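Local atomic coordinates of putative DsbA oxidoreductase SCO1869 (Streptomyces coelicolor A3, PDB entry 3GL5), a protein that is of unknown function but probably acts as an oxidoreductase of the DsbA-like branch of the thioredoxin superfamily. Residues E24-A29 with E202-A207; S42-P47 with D102-L107; R140-A145 with A157-P162. All coordinates share one frame; numbering follows the deposited sequence.

In the fold
The three contacts sample both parts of a DsbA-like fold, a thioredoxin core interrupted by a helical insertion. Contact 1 pairs helix 14-28 with helix 201-213 on one face of the central sheet, joining the two ends of the domain and closing the core; contacts 2 and 3 follow in series between its segments. In contact 2 the chain leaving strand 36-42 meets helix 101-111 of the insertion; contact 3 joins helices 138-147 and 152-160. The centres of contacts 2 and 3 lie about 13 Å apart, and R105 NH1, bonding V158 O, makes them one packing that ties the insertion to the core. The centres of contacts 1 and 3 lie about 34 Å apart, across the chain's centre.

Contact 1. Residues E24-A29 with E202-A207; sequences EKALAA and EVFTQA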
loop_
_atom_site.group_PDB
_atom_site.type_symbol
_atom_site.label_atom_id
_atom_site.label_comp_id
_atom_site.label_asym_id
_atom_site.label_seq_id
_atom_site.Cartn_x
_atom_site.Cartn_y
_atom_site.Cartn_z
ATOM N N GLU A 24 8.340 -3.570 16.542
ATOM C CA GLU A 24 9.260 -4.220 15.637
ATOM C C GLU A 24 9.934 -5.383 16.357
ATOM O O GLU A 24 10.109 -6.504 15.810
ATOM C CB GLU A 24 10.287 -3.217 15.135
ATOM C CG GLU A 24 9.762 -2.339 13.990
ATOM C CD GLU A 24 10.627 -1.115 13.721
ATOM O OE1 GLU A 24 11.733 -0.982 14.298
ATOM O OE2 GLU A 24 10.187 -0.246 12.945
ATOM N N LYS A 25 10.278 -5.131 17.613
ATOM C CA LYS A 25 10.846 -6.181 18.426
ATOM C C LYS A 25 9.858 -7.364 18.505
ATOM O O LYS A 25 10.253 -8.496 18.318
ATOM C CB LYS A 25 11.276 -5.632 19.791
ATOM C CG LYS A 25 11.459 -6.696 20.858
ATOM C CD LYS A 25 11.795 -6.100 22.230
ATOM C CE LYS A 25 13.252 -6.330 22.545
ATOM N NZ LYS A 25 13.519 -6.586 24.017
ATOM N N ALA A 26 8.575 -7.089 18.721
ATOM C CA ALA A 26 7.555 -8.143 18.792
ATOM C C ALA A 26 7.406 -8.855 17.446
ATOM O O ALA A 26 7.206 -10.090 17.378
ATOM C CB ALA A 26 6.223 -7.549 19.204
ATOM N N LEU A 27 7.506 -8.085 16.369
ATOM C CA LEU A 27 7.299 -8.639 15.059
ATOM C C LEU A 27 8.441 -9.645 14.696
ATOM O O LEU A 27 8.194 -10.711 14.085
ATOM C CB LEU A 27 7.173 -7.503 14.039
ATOM C CG LEU A 27 7.054 -7.979 12.597
ATOM C CD1 LEU A 27 5.871 -8.946 12.504
ATOM C CD2 LEU A 27 6.953 -6.824 11.545
ATOM N N ALA A 28 9.673 -9.290 15.080
ATOM C CA ALA A 28 10.839 -10.120 14.832
ATOM C C ALA A 28 10.773 -11.442 15.583
ATOM O O ALA A 28 11.333 -12.438 15.144
ATOM C CB ALA A 28 12.109 -9.376 15.135
ATOM N N ALA A 29 10.025 -11.494 16.672
ATOM C CA ALA A 29 9.879 -12.767 17.369
ATOM C C ALA A 29 8.566 -13.461 17.016
ATOM O O ALA A 29 8.287 -14.519 17.536
ATOM C CB ALA A 29 9.998 -12.571 18.876
ATOM N N GLU A 202 5.185 -7.955 24.462
ATOM C CA GLU A 202 4.307 -9.079 24.874
ATOM C C GLU A 202 2.901 -8.973 24.364
ATOM O O GLU A 202 2.373 -9.945 23.800
ATOM C CB GLU A 202 4.200 -9.232 26.417
ATOM C CG GLU A 202 5.493 -9.557 27.098
ATOM C CD GLU A 202 6.463 -10.252 26.148
ATOM O OE1 GLU A 202 6.053 -11.222 25.461
ATOM O OE2 GLU A 202 7.631 -9.805 26.074
ATOM N N VAL A 203 2.282 -7.824 24.616
ATOM C CA VAL A 203 0.957 -7.563 24.110
ATOM C C VAL A 203 1.007 -7.589 22.574
ATOM O O VAL A 203 0.223 -8.321 21.952
ATOM C CB VAL A 203 0.380 -6.251 24.657
ATOM C CG1 VAL A 203 -1.043 -6.088 24.205
ATOM C CG2 VAL A 203 0.433 -6.261 26.190
ATOM N N PHE A 204 1.958 -6.858 21.976
ATOM C CA PHE A 204 2.083 -6.848 20.506
ATOM C C PHE A 204 2.173 -8.270 19.929
ATOM O O PHE A 204 1.460 -8.631 19.000
ATOM C CB PHE A 204 3.270 -6.021 20.060
ATOM C CG PHE A 204 3.041 -4.560 20.143
ATOM C CD1 PHE A 204 1.875 -3.996 19.629
ATOM C CD2 PHE A 204 3.972 -3.742 20.743
ATOM C CE1 PHE A 204 1.656 -2.623 19.692
ATOM C CE2 PHE A 204 3.763 -2.363 20.834
ATOM C CZ PHE A 204 2.611 -1.805 20.292
ATOM N N THR A 205 3.033 -9.086 20.530
ATOM C CA THR A 205 3.156 -10.482 20.162
ATOM C C THR A 205 1.799 -11.190 20.200
ATOM O O THR A 205 1.387 -11.809 19.212
ATOM C CB THR A 205 4.257 -11.149 21.039
ATOM O OG1 THR A 205 5.519 -10.915 20.402
ATOM C CG2 THR A 205 4.048 -12.652 21.209
ATOM N N GLN A 206 1.127 -11.070 21.350
ATOM C CA GLN A 206 -0.237 -11.560 21.573
ATOM C C GLN A 206 -1.209 -11.108 20.489
ATOM O O GLN A 206 -1.932 -11.932 19.911
ATOM C CB GLN A 206 -0.752 -11.077 22.932
ATOM C CG GLN A 206 -2.268 -10.930 23.004
ATOM C CD GLN A 206 -3.003 -12.243 22.758
ATOM O OE1 GLN A 206 -2.461 -13.328 22.994
ATOM N NE2 GLN A 206 -4.248 -12.150 22.289
ATOM N N ALA A 207 -1.212 -9.798 20.233
ATOM C CA ALA A 207 -2.072 -9.163 19.227
ATOM C C ALA A 207 -1.799 -9.738 17.826
ATOM O O ALA A 207 -2.728 -10.140 17.141
ATOM C CB ALA A 207 -1.891 -7.635 19.220
#
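A26 and T205 bring their helices together, with CA atoms only 5.2 Å apart. Such closeness is possible because A26, on helix 14-28, offers just a methyl group to helix 201-213. Its CB points toward the other helix and reaches CB of F204 at 3.4 Å, a tight carbon-carbon approach. F204 makes this touch with the base of its side chain. Its CG lies beside the backbone N, anti to the carbonyl carbon (chi1 -76°), which carries the ring away from A26 to pack with F187 and V195 of the sheet. A large aromatic suits this place, since it fills the layer between helix and strands while the ring, turned toward the sheet, leaves only CB at the helix interface.

T205 meets the same methyl from a direction roughly at right angles to that of F204. Its OG1 stands 3.6 Å from both CB and O of A26. The hydroxyl makes a weak hydrogen bond to the carbonyl O of A201, one turn earlier, a common way for threonine to settle inside a helix. Farther round helix 201-213, V203 and A207 pack on I221 of the second subunit.

This pairs the first and last helices of a thioredoxin core, the first beginning at the disulfide C13-C16. The chemistry is mixed, a methyl against CB of F204 and a hydroxyl bonded within its own helix, so van der Waals fit carries the pairing.

Contact 2. Residues S42-P47 with D102-L107; sequences SFELDP and DLHRLL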
loop_
_atom_site.group_PDB
_atom_site.type_symbol
_atom_site.label_atom_id
_atom_site.label_comp_id
_atom_site.label_asym_id
_atom_site.label_seq_id
_atom_site.Cartn_x
_atom_site.Cartn_y
_atom_site.Cartn_z
ATOM N N SER A 42 -0.189 8.534 8.439
ATOM C CA SER A 42 -0.037 9.848 9.049
ATOM C C SER A 42 -1.066 10.091 10.139
ATOM O O SER A 42 -2.234 9.774 9.970
ATOM C CB SER A 42 -0.273 10.933 8.012
ATOM O OG SER A 42 0.649 10.830 6.951
ATOM N N PHE A 43 -0.645 10.743 11.209
ATOM C CA PHE A 43 -1.572 11.271 12.187
ATOM C C PHE A 43 -0.970 12.526 12.758
ATOM O O PHE A 43 0.215 12.545 13.055
ATOM C CB PHE A 43 -1.777 10.229 13.302
ATOM C CG PHE A 43 -2.905 10.565 14.282
ATOM C CD1 PHE A 43 -4.156 9.976 14.143
ATOM C CD2 PHE A 43 -2.681 11.423 15.377
ATOM C CE1 PHE A 43 -5.214 10.255 15.058
ATOM C CE2 PHE A 43 -3.710 11.710 16.312
ATOM C CZ PHE A 43 -4.987 11.134 16.142
ATOM N N GLU A 44 -1.762 13.588 12.921
ATOM C CA GLU A 44 -1.233 14.784 13.565
ATOM C C GLU A 44 -1.936 14.954 14.913
ATOM O O GLU A 44 -3.150 15.123 14.965
ATOM C CB GLU A 44 -1.473 16.045 12.716
ATOM C CG GLU A 44 -0.496 16.288 11.569
ATOM C CD GLU A 44 -1.007 17.368 10.638
ATOM O OE1 GLU A 44 -1.966 17.117 9.860
ATOM O OE2 GLU A 44 -0.510 18.502 10.729
ATOM N N LEU A 45 -1.162 14.988 15.987
ATOM C CA LEU A 45 -1.713 15.311 17.299
ATOM C C LEU A 45 -2.237 16.757 17.341
ATOM O O LEU A 45 -3.216 17.029 18.022
ATOM C CB LEU A 45 -0.661 15.081 18.379
ATOM C CG LEU A 45 -0.445 13.606 18.722
ATOM C CD1 LEU A 45 0.915 13.451 19.383
ATOM C CD2 LEU A 45 -1.588 13.060 19.622
ATOM N N ASP A 46 -1.624 17.660 16.579
ATOM C CA ASP A 46 -2.075 19.055 16.599
ATOM C C ASP A 46 -2.128 19.611 15.182
ATOM O O ASP A 46 -1.242 20.352 14.750
ATOM C CB ASP A 46 -1.146 19.861 17.507
ATOM C CG ASP A 46 -1.572 21.312 17.693
ATOM O OD1 ASP A 46 -2.695 21.714 17.292
ATOM O OD2 ASP A 46 -0.727 22.072 18.239
ATOM N N PRO A 47 -3.157 19.219 14.429
ATOM C CA PRO A 47 -3.170 19.637 13.018
ATOM C C PRO A 47 -3.400 21.150 12.833
ATOM O O PRO A 47 -3.121 21.696 11.743
ATOM C CB PRO A 47 -4.349 18.852 12.430
ATOM C CG PRO A 47 -5.248 18.543 13.642
ATOM C CD PRO A 47 -4.359 18.456 14.827
ATOM N N ASP A 102 3.973 19.294 7.226
ATOM C CA ASP A 102 4.944 19.180 6.139
ATOM C C ASP A 102 5.825 17.931 6.243
ATOM O O ASP A 102 6.169 17.299 5.213
ATOM C CB ASP A 102 5.793 20.454 6.067
ATOM C CG ASP A 102 4.980 21.640 5.541
ATOM O OD1 ASP A 102 4.016 21.376 4.793
ATOM O OD2 ASP A 102 5.266 22.812 5.879
ATOM N N LEU A 103 6.166 17.553 7.473
ATOM C CA LEU A 103 6.878 16.306 7.665
ATOM C C LEU A 103 6.039 15.157 7.116
ATOM O O LEU A 103 6.533 14.289 6.418
ATOM C CB LEU A 103 7.180 16.104 9.159
ATOM C CG LEU A 103 8.408 16.809 9.748
ATOM C CD1 LEU A 103 8.218 18.316 9.779
ATOM C CD2 LEU A 103 8.631 16.312 11.144
ATOM N N HIS A 104 4.751 15.157 7.424
ATOM C CA HIS A 104 3.891 14.103 6.954
ATOM C C HIS A 104 3.743 14.078 5.433
ATOM O O HIS A 104 3.695 12.993 4.849
ATOM C CB HIS A 104 2.531 14.131 7.665
ATOM C CG HIS A 104 2.597 13.630 9.080
ATOM N ND1 HIS A 104 2.769 12.297 9.385
ATOM C CD2 HIS A 104 2.542 14.288 10.271
ATOM C CE1 HIS A 104 2.786 12.142 10.701
ATOM N NE2 HIS A 104 2.636 13.330 11.261
ATOM N N ARG A 105 3.662 15.247 4.810
ATOM C CA ARG A 105 3.620 15.332 3.337
ATOM C C ARG A 105 4.874 14.714 2.729
ATOM O O ARG A 105 4.785 13.912 1.773
ATOM C CB ARG A 105 3.434 16.778 2.864
ATOM C CG ARG A 105 2.090 17.364 3.333
ATOM C CD ARG A 105 1.704 18.624 2.586
ATOM N NE ARG A 105 2.688 19.714 2.752
ATOM C CZ ARG A 105 3.529 20.140 1.801
ATOM N NH1 ARG A 105 3.562 19.581 0.587
ATOM N NH2 ARG A 105 4.338 21.140 2.056
ATOM N N LEU A 106 6.021 15.018 3.336
ATOM C CA LEU A 106 7.295 14.426 2.916
ATOM C C LEU A 106 7.377 12.941 3.195
ATOM O O LEU A 106 8.029 12.226 2.431
ATOM C CB LEU A 106 8.496 15.133 3.541
ATOM C CG LEU A 106 8.860 16.515 2.998
ATOM C CD1 LEU A 106 10.049 16.984 3.846
ATOM C CD2 LEU A 106 9.220 16.526 1.491
ATOM N N LEU A 107 6.725 12.457 4.273
ATOM C CA LEU A 107 6.659 11.015 4.492
ATOM C C LEU A 107 5.911 10.317 3.340
ATOM O O LEU A 107 6.224 9.180 3.000
ATOM C CB LEU A 107 6.047 10.655 5.846
ATOM C CG LEU A 107 6.972 10.964 7.041
ATOM C CD1 LEU A 107 6.184 11.006 8.365
ATOM C CD2 LEU A 107 8.102 9.910 7.160
#
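The imidazole of H104 reaches from helix 101-111 toward the chain leaving strand 36-42 and meets S42, F43 and E44. With CG anti to the carbonyl carbon (chi1 -74°), the ring is carried toward the S42-E44 backbone, where ND1, NE2 and CD2 each approach a different residue. ND1 lies 3.5 Å from OG of S42, while that hydroxyl is hydrogen-bonded to H108, one turn farther along the helix. At the far end of the ring, NE2 comes within 3.1 Å of the backbone O of F43 and is hydrogen-bonded to OD1 of D10. E44 runs past the histidine in the opposite direction, so that its CG packs against CD2 of the ring at 3.9 Å; the carboxylate, its plane turned 51° from the imidazole, goes on to a salt bridge with R170. Histidine suits the place by combining a flat ring with NE2, the nitrogen bonded to D10. A leucine here would probably leave OD1 of D10 without its imidazole partner and take away the flat group on which CG of E44 packs.

On the same helix, R105 grips OD1 of D102 side-on with NE and NH2; this salt bridge helps to hold the guanidinium, whose NH1 bonds the carbonyl O of V158 and A164.

V169 of helix 166-178 touches S42 and H104, and with H104 it joins the helical insertion to the end of strand 36-42.

Contact 3. Residues R140-A145 with A157-P162; sequences RLVELA and AVLADP
L159 packs against L141 and V142 across a pair of consecutive helices, 138-147 and 152-160, which turn back on each other as a helical hairpin in the insertion of the DsbA-like thioredoxin fold. The close part of the contact is entirely hydrocarbon. L159 points toward the other helix and divides its two methyls: CD1 meets CG2 of V142 at 4.0 Å and also nears CB of L141, while CD2 meets CD1 of L141 at 4.2 Å. The two leucines cross at about a right angle. V142 can take part because its CG2 lies anti to the carbonyl carbon, within range of L159, with CG1 placed anti to the backbone N. Branched aliphatic residues fit well here, as they bridge helices whose nearest CA atoms, those of V142 and L159, are still 8.8 Å apart. Behind this layer L141 continues into the core, where it touches L103, L106 and F123.

The outer side is quite different. A157, A160 and D161 are exposed and make no contact with 140-145. D161 is the first residue to leave the helical conformation, and its OD1 accepts from the backbone N of A163.

At the other side of helix 138-147 the buried R140 pairs with exposed E143 and with D130, a residue of the sodium site. CD2 of L144 lies over one face of the guanidinium, toward its rim. NH1 of R140 donates to OE1 of E143 at 2.6 Å, on the anti side and 29° out of the carboxylate plane, while staying in the guanidinium plane.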
loop_
_atom_site.group_PDB
_atom_site.type_symbol
_atom_site.label_atom_id
_atom_site.label_comp_id
_atom_site.label_asym_id
_atom_site.label_seq_id
_atom_site.Cartn_x
_atom_site.Cartn_y
_atom_site.Cartn_z
ATOM N N ARG A 140 16.533 21.946 7.187
ATOM C CA ARG A 140 16.679 20.746 8.035
ATOM C C ARG A 140 15.970 19.519 7.447
ATOM O O ARG A 140 16.542 18.435 7.368
ATOM C CB ARG A 140 16.176 20.989 9.451
ATOM C CG ARG A 140 16.574 19.897 10.427
ATOM C CD ARG A 140 18.063 19.759 10.378
ATOM N NE ARG A 140 18.568 18.610 11.116
ATOM C CZ ARG A 140 19.701 17.971 10.815
ATOM N NH1 ARG A 140 20.417 18.348 9.757
ATOM N NH2 ARG A 140 20.102 16.929 11.552
ATOM N N LEU A 141 14.733 19.698 7.026
ATOM C CA LEU A 141 13.985 18.601 6.407
ATOM C C LEU A 141 14.645 18.145 5.120
ATOM O O LEU A 141 14.694 16.953 4.843
ATOM C CB LEU A 141 12.522 18.987 6.166
ATOM C CG LEU A 141 11.856 19.522 7.437
ATOM C CD1 LEU A 141 10.405 19.980 7.188
ATOM C CD2 LEU A 141 11.940 18.500 8.601
ATOM N N VAL A 142 15.178 19.080 4.349
ATOM C CA VAL A 142 15.856 18.712 3.146
ATOM C C VAL A 142 17.049 17.785 3.461
ATOM O O VAL A 142 17.205 16.708 2.852
ATOM C CB VAL A 142 16.268 19.959 2.382
ATOM C CG1 VAL A 142 17.112 19.587 1.186
ATOM C CG2 VAL A 142 15.033 20.731 1.937
ATOM N N GLU A 143 17.864 18.189 4.434
ATOM C CA GLU A 143 19.047 17.427 4.822
ATOM C C GLU A 143 18.629 16.052 5.325
ATOM O O GLU A 143 19.149 15.046 4.853
ATOM C CB GLU A 143 19.821 18.155 5.911
ATOM C CG GLU A 143 20.451 19.479 5.483
ATOM C CD GLU A 143 20.872 20.332 6.679
ATOM O OE1 GLU A 143 20.448 20.030 7.823
ATOM O OE2 GLU A 143 21.654 21.295 6.483
ATOM N N LEU A 144 17.683 16.008 6.274
ATOM C CA LEU A 144 17.177 14.723 6.764
ATOM C C LEU A 144 16.637 13.829 5.641
ATOM O O LEU A 144 16.813 12.614 5.660
ATOM C CB LEU A 144 16.077 14.937 7.819
ATOM C CG LEU A 144 16.568 15.561 9.122
ATOM C CD1 LEU A 144 15.395 15.960 10.003
ATOM C CD2 LEU A 144 17.530 14.601 9.864
ATOM N N ALA A 145 15.969 14.433 4.675
ATOM C CA ALA A 145 15.366 13.677 3.601
ATOM C C ALA A 145 16.443 13.127 2.643
ATOM O O ALA A 145 16.438 11.932 2.292
ATOM C CB ALA A 145 14.338 14.549 2.879
ATOM N N ALA A 157 10.605 20.788 -3.860
ATOM C CA ALA A 157 9.361 21.041 -4.595
ATOM C C ALA A 157 8.147 20.659 -3.741
ATOM O O ALA A 157 7.183 21.400 -3.687
ATOM C CB ALA A 157 9.345 20.287 -5.923
ATOM N N VAL A 158 8.199 19.511 -3.073
ATOM C CA VAL A 158 7.097 19.112 -2.167
ATOM C C VAL A 158 6.898 20.160 -1.038
ATOM O O VAL A 158 5.787 20.577 -0.744
ATOM C CB VAL A 158 7.289 17.666 -1.641
ATOM C CG1 VAL A 158 6.304 17.349 -0.514
ATOM C CG2 VAL A 158 7.091 16.678 -2.776
ATOM N N LEU A 159 8.001 20.628 -0.471
ATOM C CA LEU A 159 7.957 21.605 0.596
ATOM C C LEU A 159 7.481 22.954 0.110
ATOM O O LEU A 159 6.805 23.668 0.859
ATOM C CB LEU A 159 9.323 21.731 1.252
ATOM C CG LEU A 159 9.609 20.569 2.187
ATOM C CD1 LEU A 159 11.094 20.493 2.544
ATOM C CD2 LEU A 159 8.746 20.678 3.437
ATOM N N ALA A 160 7.813 23.293 -1.140
ATOM C CA ALA A 160 7.378 24.547 -1.767
ATOM C C ALA A 160 5.899 24.530 -2.175
ATOM O O ALA A 160 5.263 25.597 -2.304
ATOM C CB ALA A 160 8.275 24.889 -3.003
ATOM N N ASP A 161 5.357 23.337 -2.415
ATOM C CA ASP A 161 3.959 23.220 -2.853
ATOM C C ASP A 161 3.078 22.606 -1.758
ATOM O O ASP A 161 3.022 21.375 -1.655
ATOM C CB ASP A 161 3.870 22.370 -4.114
ATOM C CG ASP A 161 2.447 22.237 -4.624
ATOM O OD1 ASP A 161 1.547 22.944 -4.097
ATOM O OD2 ASP A 161 2.226 21.433 -5.569
ATOM N N PRO A 162 2.383 23.461 -0.950
ATOM C CA PRO A 162 1.515 23.000 0.163
ATOM C C PRO A 162 0.514 21.893 -0.193
ATOM O O PRO A 162 0.243 21.041 0.645
ATOM C CB PRO A 162 0.759 24.264 0.605
ATOM C CG PRO A 162 1.147 25.382 -0.420
ATOM C CD PRO A 162 2.429 24.936 -1.040
#